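Local coordinates for tail spike protein (Acinetobacter phage vB_AbaP_AS12, PDB 6EU4) that probably recognises and degrades the capsular polysaccharide of its Acinetobacter host as the trimeric tailspike of the phage, at residues G232-E244 / F257-Q271. Sequence-based numbering, arbitrary orientation.
Sequences GIKSVDAWMCTWE and FGHTGTAWTPNNTTQ
Trp243 and Gln271 illustrate how successive coils of a right-handed parallel beta-helix, the fold usual for phage tailspikes, are joined inside as well as along their backbones. The indole NE1 of Trp243 donates to Gln271 OE1 over 2.8 Å and nearly straight (172°), the oxygen lying in the ring plane at the indole edge while the amide plane is turned 65° from it. Bent at chi2, Gln271 folds back so that its NE2 also donates to the carbonyl O of Thr269, 3.1 Å away. That oxygen takes Met240 N from the opposite face of its carbonyl plane, and with both amide ends engaged the rotation of Gln271 is fixed. Beside it, Phe257 and Trp243 form an offset edge-to-face pair, the phenyl edge toward the indole face, CZ of Phe257 standing 3.7 Å from CZ2 of Trp243 with the planes at 83°; Tyr221 and Phe273 stack on the same indole. Asn268 OD1 receives Ala238 N at 2.8 Å, and its ND2 goes on to Lys290 O on strand 284-304.

At the outer loop Trp264 NE1 meets Asp237 OD2 on the carboxylate's anti side, 3.0 Å away. The His259 ring takes Lys234 CE over one face in a CH-pi contact, 3.5 Å from its centroid, and Gly261 N over the other, while the lysine's NZ pairs with Glu231. Gln271 OE1 and Asn268 OD1 thus tie the coils together by taking N-H groups from 232-244 among aromatic and aliphatic side chains, and an indole N-H and the Tyr187 hydroxyl both grip Asp237 OD2.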
ATOM      1  N   GLY A 232       4.515  26.083  -5.997  1.00 12.51           N
ATOM      2  CA  GLY A 232       5.551  25.577  -5.119  1.00 14.36           C
ATOM      3  C   GLY A 232       6.672  24.849  -5.833  1.00 14.93           C
ATOM      4  O   GLY A 232       7.801  25.345  -5.913  1.00 14.16           O
ATOM      5  N   ILE A 233       6.357  23.648  -6.312  1.00 12.29           N
ATOM      6  CA  ILE A 233       7.281  22.784  -7.037  1.00 12.08           C
ATOM      7  C   ILE A 233       6.643  22.473  -8.390  1.00 12.73           C
ATOM      8  O   ILE A 233       5.475  22.066  -8.457  1.00 12.98           O
ATOM      9  CB  ILE A 233       7.594  21.504  -6.241  1.00 13.48           C
ATOM     10  CG1 ILE A 233       8.320  21.869  -4.932  1.00 16.23           C
ATOM     11  CG2 ILE A 233       8.441  20.536  -7.086  1.00 13.94           C
ATOM     12  CD1 ILE A 233       8.452  20.736  -3.978  1.00 18.42           C
ATOM     13  N   LYS A 234       7.396  22.690  -9.467  1.00 13.54           N
ATOM     14  CA  LYS A 234       6.849  22.645 -10.817  1.00 12.35           C
ATOM     15  C   LYS A 234       7.796  21.904 -11.753  1.00 14.45           C
ATOM     16  O   LYS A 234       8.952  22.304 -11.904  1.00 14.39           O
ATOM     17  CB  LYS A 234       6.617  24.064 -11.307  1.00 13.04           C
ATOM     18  CG  LYS A 234       5.901  24.158 -12.617  1.00 13.65           C
ATOM     19  CD  LYS A 234       5.563  25.610 -12.915  1.00 15.99           C
ATOM     20  CE  LYS A 234       4.563  25.722 -14.037  1.00 16.44           C
ATOM     21  NZ  LYS A 234       4.195  27.168 -14.286  1.00 16.95           N
ATOM     22  N   SER A 235       7.290  20.863 -12.414  1.00 12.29           N
ATOM     23  CA  SER A 235       8.104  19.986 -13.242  1.00 12.06           C
ATOM     24  C   SER A 235       7.300  19.570 -14.471  1.00 12.93           C
ATOM     25  O   SER A 235       6.065  19.616 -14.475  1.00 11.62           O
ATOM     26  CB  SER A 235       8.557  18.764 -12.424  1.00 11.18           C
ATOM     27  OG  SER A 235       9.378  17.874 -13.163  1.00 12.76           O
ATOM     28  N   VAL A 236       8.025  19.150 -15.509  1.00 13.20           N
ATOM     29  CA  VAL A 236       7.449  18.681 -16.773  1.00 12.47           C
ATOM     30  C   VAL A 236       7.632  17.176 -16.953  1.00 14.15           C
ATOM     31  O   VAL A 236       6.706  16.465 -17.362  1.00 13.20           O
ATOM     32  CB  VAL A 236       8.071  19.437 -17.967  1.00 13.88           C
ATOM     33  CG1 VAL A 236       7.599  18.858 -19.276  1.00 13.71           C
ATOM     34  CG2 VAL A 236       7.768  20.936 -17.913  1.00 12.59           C
ATOM     35  N   ASP A 237       8.850  16.687 -16.722  1.00 12.90           N
ATOM     36  CA  ASP A 237       9.228  15.300 -16.980  1.00 13.54           C
ATOM     37  C   ASP A 237      10.193  14.939 -15.858  1.00 13.74           C
ATOM     38  O   ASP A 237      11.345  15.390 -15.858  1.00 13.45           O
ATOM     39  CB  ASP A 237       9.867  15.144 -18.361  1.00 14.61           C
ATOM     40  CG  ASP A 237      10.221  13.693 -18.714  1.00 18.44           C
ATOM     41  OD1 ASP A 237      10.468  12.860 -17.823  1.00 17.05           O
ATOM     42  OD2 ASP A 237      10.296  13.398 -19.929  1.00 20.01           O
ATOM     43  N   ALA A 238       9.697  14.169 -14.895  1.00 11.48           N
ATOM     44  CA  ALA A 238      10.451  13.686 -13.751  1.00 11.11           C
ATOM     45  C   ALA A 238      10.348  12.171 -13.730  1.00 14.42           C
ATOM     46  O   ALA A 238       9.254  11.616 -13.895  1.00 12.27           O
ATOM     47  CB  ALA A 238       9.898  14.282 -12.443  1.00 11.52           C
ATOM     48  N   TRP A 239      11.473  11.499 -13.541  1.00 12.96           N
ATOM     49  CA  TRP A 239      11.418  10.051 -13.404  1.00 11.49           C
ATOM     50  C   TRP A 239      12.432   9.558 -12.385  1.00 12.57           C
ATOM     51  O   TRP A 239      13.520  10.122 -12.227  1.00 12.83           O
ATOM     52  CB  TRP A 239      11.599   9.367 -14.755  1.00 14.82           C
ATOM     53  CG  TRP A 239      12.842   9.701 -15.540  1.00 14.41           C
ATOM     54  CD1 TRP A 239      13.071  10.823 -16.313  1.00 15.87           C
ATOM     55  CD2 TRP A 239      14.006   8.894 -15.654  1.00 13.92           C
ATOM     56  NE1 TRP A 239      14.304  10.742 -16.900  1.00 16.75           N
ATOM     57  CE2 TRP A 239      14.902   9.569 -16.509  1.00 16.73           C
ATOM     58  CE3 TRP A 239      14.380   7.652 -15.118  1.00 18.35           C
ATOM     59  CZ2 TRP A 239      16.154   9.056 -16.827  1.00 17.41           C
ATOM     60  CZ3 TRP A 239      15.618   7.139 -15.450  1.00 18.86           C
ATOM     61  CH2 TRP A 239      16.486   7.843 -16.300  1.00 18.93           C
HETATM   62  N   MSE A 240      12.041   8.515 -11.662  1.00 11.80           N
HETATM   63  CA  MSE A 240      12.909   7.937 -10.645  1.00 11.29           C
HETATM   64  C   MSE A 240      13.396   9.001  -9.657  1.00 12.17           C
HETATM   65  O   MSE A 240      14.605   9.187  -9.461  1.00 11.85           O
HETATM   66  CB  MSE A 240      14.097   7.213 -11.287  1.00 12.14           C
HETATM   67  CG  MSE A 240      13.728   5.889 -11.884  1.00 14.27           C
HETATM   68 SE   MSE A 240      13.458   4.571 -10.431  0.91 14.77          SE
HETATM   69  CE  MSE A 240      12.631   3.173 -11.502  1.00 18.86           C
ATOM     70  N   CYS A 241      12.442   9.679  -9.009  1.00 11.79           N
ATOM     71  CA  CYS A 241      12.758  10.627  -7.949  1.00 11.72           C
ATOM     72  C   CYS A 241      11.929  10.302  -6.722  1.00 13.93           C
ATOM     73  O   CYS A 241      10.763   9.899  -6.837  1.00 12.37           O
ATOM     74  CB  CYS A 241      12.493  12.077  -8.356  1.00 11.76           C
ATOM     75  SG  CYS A 241      13.484  12.693  -9.734  1.00 15.73           S
ATOM     76  N   THR A 242      12.540  10.460  -5.549  1.00 10.62           N
ATOM     77  CA  THR A 242      11.816  10.355  -4.294  1.00 10.19           C
ATOM     78  C   THR A 242      11.814  11.697  -3.585  1.00 10.74           C
ATOM     79  O   THR A 242      12.761  12.487  -3.688  1.00 12.45           O
ATOM     80  CB  THR A 242      12.403   9.286  -3.367  1.00 12.28           C
ATOM     81  OG1 THR A 242      13.713   9.677  -2.956  1.00 13.48           O
ATOM     82  CG2 THR A 242      12.471   7.933  -4.066  1.00 11.62           C
ATOM     83  N   TRP A 243      10.711  11.936  -2.879  1.00 10.34           N
ATOM     84  CA  TRP A 243      10.428  13.184  -2.183  1.00 10.67           C
ATOM     85  C   TRP A 243       9.974  12.800  -0.786  1.00 11.01           C
ATOM     86  O   TRP A 243       8.954  12.120  -0.639  1.00 13.40           O
ATOM     87  CB  TRP A 243       9.325  13.986  -2.890  1.00 11.25           C
ATOM     88  CG  TRP A 243       9.547  14.205  -4.385  1.00 11.47           C
ATOM     89  CD1 TRP A 243       9.325  13.294  -5.380  1.00 12.85           C
ATOM     90  CD2 TRP A 243      10.023  15.395  -5.033  1.00 12.59           C
ATOM     91  NE1 TRP A 243       9.642  13.838  -6.602  1.00 14.54           N
ATOM     92  CE2 TRP A 243      10.076  15.122  -6.421  1.00 12.24           C
ATOM     93  CE3 TRP A 243      10.409  16.656  -4.584  1.00 11.33           C
ATOM     94  CZ2 TRP A 243      10.507  16.063  -7.348  1.00 13.33           C
ATOM     95  CZ3 TRP A 243      10.827  17.594  -5.514  1.00 12.70           C
ATOM     96  CH2 TRP A 243      10.870  17.289  -6.879  1.00 14.05           C
ATOM     97  N   GLU A 244      10.748  13.179   0.235  1.00 12.21           N
ATOM     98  CA  GLU A 244      10.444  12.829   1.620  1.00 11.13           C
ATOM     99  C   GLU A 244      10.395  14.108   2.434  1.00 10.95           C
ATOM    100  O   GLU A 244      11.355  14.884   2.419  1.00 11.33           O
ATOM    101  CB  GLU A 244      11.498  11.880   2.206  1.00 12.54           C
ATOM    102  CG  GLU A 244      11.168  11.457   3.645  1.00 12.62           C
ATOM    103  CD  GLU A 244      12.183  10.498   4.275  1.00 18.73           C
ATOM    104  OE1 GLU A 244      13.227  10.196   3.661  1.00 18.10           O
ATOM    105  OE2 GLU A 244      11.914  10.018   5.399  1.00 18.57           O
ATOM    106  N   PHE A 257       3.226  18.491 -11.643  1.00 10.80           N
ATOM    107  CA  PHE A 257       4.034  17.540 -12.396  1.00 11.61           C
ATOM    108  C   PHE A 257       3.377  17.312 -13.754  1.00 12.62           C
ATOM    109  O   PHE A 257       2.148  17.288 -13.874  1.00 12.65           O
ATOM    110  CB  PHE A 257       4.195  16.223 -11.632  1.00 12.52           C
ATOM    111  CG  PHE A 257       5.148  16.312 -10.472  1.00 10.46           C
ATOM    112  CD1 PHE A 257       4.714  16.754  -9.240  1.00 12.33           C
ATOM    113  CD2 PHE A 257       6.478  15.942 -10.624  1.00 13.66           C
ATOM    114  CE1 PHE A 257       5.593  16.861  -8.168  1.00 13.19           C
ATOM    115  CE2 PHE A 257       7.361  16.021  -9.559  1.00 14.02           C
ATOM    116  CZ  PHE A 257       6.918  16.491  -8.326  1.00 14.14           C
ATOM    117  N   GLY A 258       4.201  17.185 -14.782  1.00 11.41           N
ATOM    118  CA  GLY A 258       3.679  17.089 -16.137  1.00 12.04           C
ATOM    119  C   GLY A 258       3.173  18.414 -16.667  1.00 11.96           C
ATOM    120  O   GLY A 258       2.298  18.434 -17.544  1.00 13.13           O
ATOM    121  N   HIS A 259       3.715  19.526 -16.164  1.00 12.44           N
ATOM    122  CA  HIS A 259       3.416  20.863 -16.671  1.00 13.14           C
ATOM    123  C   HIS A 259       3.425  20.862 -18.193  1.00 15.52           C
ATOM    124  O   HIS A 259       4.405  20.440 -18.817  1.00 14.55           O
ATOM    125  CB  HIS A 259       4.461  21.846 -16.107  1.00 13.21           C
ATOM    126  CG  HIS A 259       4.491  23.198 -16.755  1.00 13.85           C
ATOM    127  ND1 HIS A 259       3.395  24.032 -16.811  1.00 15.26           N
ATOM    128  CD2 HIS A 259       5.522  23.898 -17.280  1.00 14.92           C
ATOM    129  CE1 HIS A 259       3.745  25.177 -17.377  1.00 16.22           C
ATOM    130  NE2 HIS A 259       5.031  25.120 -17.680  1.00 16.59           N
ATOM    131  N   THR A 260       2.327  21.336 -18.785  1.00 14.79           N
ATOM    132  CA  THR A 260       2.133  21.291 -20.238  1.00 15.39           C
ATOM    133  C   THR A 260       2.631  22.540 -20.958  1.00 15.08           C
ATOM    134  O   THR A 260       2.525  22.619 -22.193  1.00 16.96           O
ATOM    135  CB  THR A 260       0.654  21.147 -20.570  1.00 16.77           C
ATOM    136  OG1 THR A 260      -0.045  22.254 -19.978  1.00 15.60           O
ATOM    137  CG2 THR A 260       0.089  19.826 -20.052  1.00 17.68           C
ATOM    138  N   GLY A 261       3.127  23.526 -20.228  1.00 14.59           N
ATOM    139  CA  GLY A 261       3.434  24.818 -20.799  1.00 17.90           C
ATOM    140  C   GLY A 261       4.802  25.005 -21.439  1.00 19.39           C
ATOM    141  O   GLY A 261       5.228  26.156 -21.613  1.00 19.09           O
ATOM    142  N   THR A 262       5.488  23.920 -21.818  1.00 14.45           N
ATOM    143  CA  THR A 262       6.747  24.002 -22.562  1.00 15.19           C
ATOM    144  C   THR A 262       6.638  23.152 -23.828  1.00 17.07           C
ATOM    145  O   THR A 262       5.652  22.437 -24.055  1.00 18.44           O
ATOM    146  CB  THR A 262       7.965  23.542 -21.731  1.00 16.25           C
ATOM    147  OG1 THR A 262       8.054  22.100 -21.729  1.00 16.60           O
ATOM    148  CG2 THR A 262       7.894  24.064 -20.298  1.00 17.90           C
ATOM    149  N   ALA A 263       7.687  23.210 -24.657  1.00 17.41           N
ATOM    150  CA  ALA A 263       7.732  22.399 -25.866  1.00 17.15           C
ATOM    151  C   ALA A 263       7.941  20.916 -25.576  1.00 18.36           C
ATOM    152  O   ALA A 263       7.744  20.084 -26.468  1.00 19.52           O
ATOM    153  CB  ALA A 263       8.862  22.888 -26.778  1.00 19.20           C
ATOM    154  N   TRP A 264       8.357  20.569 -24.367  1.00 16.02           N
ATOM    155  CA  TRP A 264       8.640  19.178 -24.025  1.00 15.18           C
ATOM    156  C   TRP A 264       7.344  18.437 -23.731  1.00 15.30           C
ATOM    157  O   TRP A 264       6.490  18.936 -22.994  1.00 16.06           O
ATOM    158  CB  TRP A 264       9.547  19.140 -22.806  1.00 15.01           C
ATOM    159  CG  TRP A 264      10.187  17.852 -22.476  1.00 16.62           C
ATOM    160  CD1 TRP A 264       9.633  16.799 -21.789  1.00 15.79           C
ATOM    161  CD2 TRP A 264      11.538  17.482 -22.761  1.00 16.38           C
ATOM    162  NE1 TRP A 264      10.561  15.803 -21.641  1.00 16.43           N
ATOM    163  CE2 TRP A 264      11.737  16.193 -22.228  1.00 17.57           C
ATOM    164  CE3 TRP A 264      12.600  18.118 -23.413  1.00 16.05           C
ATOM    165  CZ2 TRP A 264      12.950  15.524 -22.334  1.00 19.42           C
ATOM    166  CZ3 TRP A 264      13.805  17.455 -23.521  1.00 17.02           C
ATOM    167  CH2 TRP A 264      13.971  16.166 -22.981  1.00 16.39           C
ATOM    168  N   THR A 265       7.204  17.246 -24.290  1.00 16.30           N
ATOM    169  CA  THR A 265       6.013  16.443 -24.024  1.00 17.86           C
ATOM    170  C   THR A 265       5.993  15.924 -22.588  1.00 16.26           C
ATOM    171  O   THR A 265       6.902  15.168 -22.201  1.00 15.18           O
ATOM    172  CB  THR A 265       5.967  15.279 -25.002  1.00 19.52           C
ATOM    173  OG1 THR A 265       5.817  15.805 -26.335  1.00 20.45           O
ATOM    174  CG2 THR A 265       4.822  14.344 -24.676  1.00 18.98           C
ATOM    175  N   PRO A 266       4.968  16.243 -21.790  1.00 13.49           N
ATOM    176  CA  PRO A 266       4.913  15.731 -20.414  1.00 13.68           C
ATOM    177  C   PRO A 266       4.929  14.216 -20.346  1.00 13.27           C
ATOM    178  O   PRO A 266       4.224  13.522 -21.082  1.00 13.39           O
ATOM    179  CB  PRO A 266       3.589  16.284 -19.879  1.00 15.72           C
ATOM    180  CG  PRO A 266       3.372  17.515 -20.654  1.00 15.25           C
ATOM    181  CD  PRO A 266       3.891  17.217 -22.037  1.00 13.89           C
ATOM    182  N   ASN A 267       5.732  13.712 -19.418  1.00 15.23           N
ATOM    183  CA  ASN A 267       5.790  12.290 -19.109  0.50 16.58           C
ATOM    184  C   ASN A 267       6.542  12.139 -17.803  1.00 15.44           C
ATOM    185  O   ASN A 267       7.525  12.841 -17.585  1.00 15.42           O
ATOM    186  CB  ASN A 267       6.501  11.498 -20.212  0.50 20.15           C
ATOM    187  CG  ASN A 267       6.390  10.002 -20.009  0.50 23.44           C
ATOM    188  OD1 ASN A 267       7.383   9.308 -19.770  0.50 26.89           O
ATOM    189  ND2 ASN A 267       5.174   9.502 -20.070  0.50 27.49           N
ATOM    190  N   ASN A 268       6.096  11.212 -16.949  1.00 13.26           N
ATOM    191  CA  ASN A 268       6.729  11.022 -15.650  1.00 11.47           C
ATOM    192  C   ASN A 268       6.652   9.551 -15.271  1.00 13.52           C
ATOM    193  O   ASN A 268       5.714   8.852 -15.658  1.00 13.66           O
ATOM    194  CB  ASN A 268       6.058  11.810 -14.529  1.00 13.40           C
ATOM    195  CG  ASN A 268       5.960  13.289 -14.810  1.00 15.58           C
ATOM    196  OD1 ASN A 268       6.888  14.042 -14.532  1.00 15.44           O
ATOM    197  ND2 ASN A 268       4.835  13.712 -15.370  1.00 16.36           N
ATOM    198  N   THR A 269       7.643   9.079 -14.515  1.00 11.72           N
ATOM    199  CA  THR A 269       7.514   7.762 -13.914  1.00 10.35           C
ATOM    200  C   THR A 269       8.054   7.781 -12.494  1.00 13.08           C
ATOM    201  O   THR A 269       8.870   8.619 -12.118  1.00 11.62           O
ATOM    202  CB  THR A 269       8.255   6.634 -14.661  1.00 14.50           C
ATOM    203  OG1 THR A 269       9.654   6.776 -14.415  1.00 16.07           O
ATOM    204  CG2 THR A 269       7.961   6.634 -16.158  1.00 16.66           C
ATOM    205  N   THR A 270       7.584   6.811 -11.724  1.00 11.71           N
ATOM    206  CA  THR A 270       8.218   6.375 -10.474  1.00 13.21           C
ATOM    207  C   THR A 270       8.632   7.565  -9.594  1.00 13.20           C
ATOM    208  O   THR A 270       9.784   7.701  -9.158  1.00 13.17           O
ATOM    209  CB  THR A 270       9.394   5.423 -10.762  1.00 13.02           C
ATOM    210  OG1 THR A 270      10.340   6.002 -11.675  1.00 13.92           O
ATOM    211  CG2 THR A 270       8.878   4.105 -11.324  1.00 15.43           C
ATOM    212  N   GLN A 271       7.638   8.403  -9.270  1.00 12.77           N
ATOM    213  CA  GLN A 271       7.775   9.439  -8.245  1.00 12.33           C
ATOM    214  C   GLN A 271       7.145   8.934  -6.954  1.00 13.64           C
ATOM    215  O   GLN A 271       5.988   8.504  -6.954  1.00 14.13           O
ATOM    216  CB  GLN A 271       7.099  10.752  -8.658  1.00 12.49           C
ATOM    217  CG  GLN A 271       7.604  11.330  -9.967  1.00 13.49           C
ATOM    218  CD  GLN A 271       9.053  11.773  -9.890  1.00 13.74           C
ATOM    219  OE1 GLN A 271       9.392  12.735  -9.193  1.00 12.20           O
ATOM    220  NE2 GLN A 271       9.921  11.078 -10.615  1.00 13.70           N
TER
HETATM  221  O   HOH W   1       9.682   9.823 -18.227  1.00 38.89           O